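Local structure of aggregation suppressing protein (Salmonella enterica subsp. enterica serovar Typhimurium, 4ZJ9) at residues A[79-84]-A[106-111]. The protein is a small heat shock protein of the HSP20 family, a chaperone that probably keeps stress-damaged proteins from aggregating. Numbering follows the deposited sequence.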
loop_
_atom_site.group_PDB
_atom_site.type_symbol
_atom_site.label_atom_id
_atom_site.label_comp_id
_atom_site.label_asym_id
_atom_site.label_seq_id
_atom_site.Cartn_x
_atom_site.Cartn_y
_atom_site.Cartn_z
ATOM N N ASN A 79 0.450 -9.892 24.229
ATOM C CA ASN A 79 0.563 -8.886 23.158
ATOM C C ASN A 79 0.600 -9.527 21.744
ATOM O O ASN A 79 1.153 -10.588 21.535
ATOM C CB ASN A 79 1.735 -7.903 23.427
ATOM C CG ASN A 79 1.693 -7.321 24.863
ATOM O OD1 ASN A 79 0.708 -6.706 25.284
ATOM N ND2 ASN A 79 2.762 -7.534 25.612
ATOM N N LEU A 80 -0.041 -8.829 20.810
ATOM C CA LEU A 80 -0.058 -9.139 19.374
ATOM C C LEU A 80 1.064 -8.355 18.772
ATOM O O LEU A 80 1.080 -7.113 18.893
ATOM C CB LEU A 80 -1.361 -8.654 18.745
ATOM C CG LEU A 80 -1.403 -8.723 17.215
ATOM C CD1 LEU A 80 -1.202 -10.160 16.737
ATOM C CD2 LEU A 80 -2.725 -8.183 16.739
ATOM N N ASN A 81 1.970 -9.073 18.102
ATOM C CA ASN A 81 3.147 -8.491 17.509
ATOM C C ASN A 81 3.071 -8.741 16.023
ATOM O O ASN A 81 2.835 -9.881 15.587
ATOM C CB ASN A 81 4.422 -9.083 18.088
ATOM C CG ASN A 81 4.605 -8.725 19.555
ATOM O OD1 ASN A 81 4.386 -7.548 19.980
ATOM N ND2 ASN A 81 4.992 -9.724 20.347
ATOM N N ILE A 82 3.183 -7.669 15.273
ATOM C CA ILE A 82 3.197 -7.728 13.827
ATOM C C ILE A 82 4.570 -7.252 13.382
ATOM O O ILE A 82 4.926 -6.103 13.596
ATOM C CB ILE A 82 2.161 -6.775 13.201
ATOM C CG1 ILE A 82 0.771 -6.856 13.846
ATOM C CG2 ILE A 82 2.149 -6.941 11.650
ATOM C CD1 ILE A 82 0.054 -8.149 13.671
ATOM N N THR A 83 5.320 -8.119 12.719
ATOM C CA THR A 83 6.700 -7.818 12.345
ATOM C C THR A 83 6.887 -7.924 10.861
ATOM O O THR A 83 6.547 -8.921 10.256
ATOM C CB THR A 83 7.667 -8.832 12.976
ATOM O OG1 THR A 83 7.404 -8.899 14.377
ATOM C CG2 THR A 83 9.108 -8.423 12.735
ATOM N N GLY A 84 7.468 -6.908 10.278
ATOM C CA GLY A 84 7.834 -6.927 8.894
ATOM C C GLY A 84 9.329 -6.916 8.825
ATOM O O GLY A 84 9.995 -5.990 9.352
ATOM N N ASP A 106 11.860 -2.270 7.752
ATOM C CA ASP A 106 11.381 -3.250 8.715
ATOM C C ASP A 106 10.667 -2.531 9.851
ATOM O O ASP A 106 11.001 -1.384 10.197
ATOM C CB ASP A 106 12.567 -4.071 9.254
ATOM C CG ASP A 106 13.238 -4.914 8.181
ATOM O OD1 ASP A 106 12.721 -4.898 7.046
ATOM O OD2 ASP A 106 14.234 -5.623 8.471
ATOM N N PHE A 107 9.669 -3.186 10.439
ATOM C CA PHE A 107 8.897 -2.565 11.502
ATOM C C PHE A 107 8.397 -3.600 12.490
ATOM O O PHE A 107 8.470 -4.799 12.236
ATOM C CB PHE A 107 7.699 -1.834 10.918
ATOM C CG PHE A 107 6.714 -2.743 10.234
ATOM C CD1 PHE A 107 6.824 -3.026 8.876
ATOM C CD2 PHE A 107 5.653 -3.283 10.942
ATOM C CE1 PHE A 107 5.887 -3.840 8.254
ATOM C CE2 PHE A 107 4.714 -4.080 10.322
ATOM C CZ PHE A 107 4.865 -4.399 8.984
ATOM N N GLN A 108 7.913 -3.125 13.621
ATOM C CA GLN A 108 7.253 -3.947 14.574
ATOM C C GLN A 108 6.224 -3.107 15.297
ATOM O O GLN A 108 6.536 -2.071 15.922
ATOM C CB GLN A 108 8.217 -4.596 15.558
ATOM C CG GLN A 108 7.565 -5.803 16.217
ATOM C CD GLN A 108 7.925 -5.960 17.666
ATOM O OE1 GLN A 108 7.567 -5.113 18.493
ATOM N NE2 GLN A 108 8.634 -7.039 17.986
ATOM N N LEU A 109 4.981 -3.559 15.158
ATOM C CA LEU A 109 3.858 -2.989 15.822
ATOM C C LEU A 109 3.467 -3.961 16.929
ATOM O O LEU A 109 3.612 -5.131 16.764
ATOM C CB LEU A 109 2.728 -2.757 14.829
ATOM C CG LEU A 109 3.063 -1.795 13.698
ATOM C CD1 LEU A 109 1.833 -1.672 12.852
ATOM C CD2 LEU A 109 3.437 -0.405 14.219
ATOM N N SER A 110 3.017 -3.441 18.068
ATOM C CA SER A 110 2.636 -4.253 19.254
ATOM C C SER A 110 1.334 -3.768 19.795
ATOM O O SER A 110 1.115 -2.545 19.928
ATOM C CB SER A 110 3.719 -4.149 20.310
ATOM O OG SER A 110 4.773 -5.046 19.979
ATOM N N PHE A 111 0.406 -4.677 20.006
ATOM C CA PHE A 111 -0.917 -4.294 20.571
ATOM C C PHE A 111 -1.286 -5.226 21.671
ATOM O O PHE A 111 -1.329 -6.442 21.473
ATOM C CB PHE A 111 -2.024 -4.274 19.488
ATOM C CG PHE A 111 -1.677 -3.435 18.283
ATOM C CD1 PHE A 111 -0.893 -3.968 17.259
ATOM C CD2 PHE A 111 -2.092 -2.102 18.204
ATOM C CE1 PHE A 111 -0.542 -3.198 16.165
ATOM C CE2 PHE A 111 -1.750 -1.326 17.109
ATOM C CZ PHE A 111 -0.957 -1.869 16.089
#
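Leu80 O is gripped twice by the neighbouring strand: it accepts the N-H of Phe111 (Phe111 N to Leu80 O 2.8 Å) and, more weakly, the CA-H of Ser110 (Ser110 CA to Leu80 O 3.3 Å). The pair 79-84 and 107-111 belongs to an antiparallel sheet that forms one layer of the alpha-crystallin domain, an immunoglobulin-like beta sandwich, and it illustrates how alternation along paired strands gives a sheet two unlike faces. Three hydrogen-bonded pairs, Leu80 with Phe111, Ile82 with Leu109 and Gly84 with Phe107, each contribute two backbone bonds, and their side-chain positions all fall on the face turned to the other layer. There Leu80 and Ile82 reach Ile133 and Leu129 of strand 128-134, while Leu109 and Phe111 meet Val61 and Leu59 of strand 56-62.

The non-hydrogen-bonded pairs carry the polar face. Between Asn81 and Ser110, Ser110 OG donates to Asn81 OD1 over 2.5 Å, a length unusually short for such a bond and not to be pressed, the donor tilted 23° from the plane of the amide carbonyl. Asn81 CG lies anti to the carbonyl carbon (chi1 -66°) and Ser110 OG likewise, bringing the two groups together across the strands. At the next non-hydrogen-bonded pair, Gln108 lays its CG against Thr83 OG1 at 3.6 Å.

At the far end the apolar face closes round an aromatic ring. With chi1 at 64°, CG of Phe107 sits between its own backbone N and carbonyl carbon, and the ring folds back over the partner strand. Ile82 runs beside it, Ile82 CG2 to Phe107 CE2 4.1 Å, and Trp66 meets the ring edge-to-face. Having no side chain, Gly84 lets the ring lie directly on its backbone: its N lies over the centre of the Phe107 ring, 3.8 Å above the plane, and its CA makes a CH-pi contact with the same face.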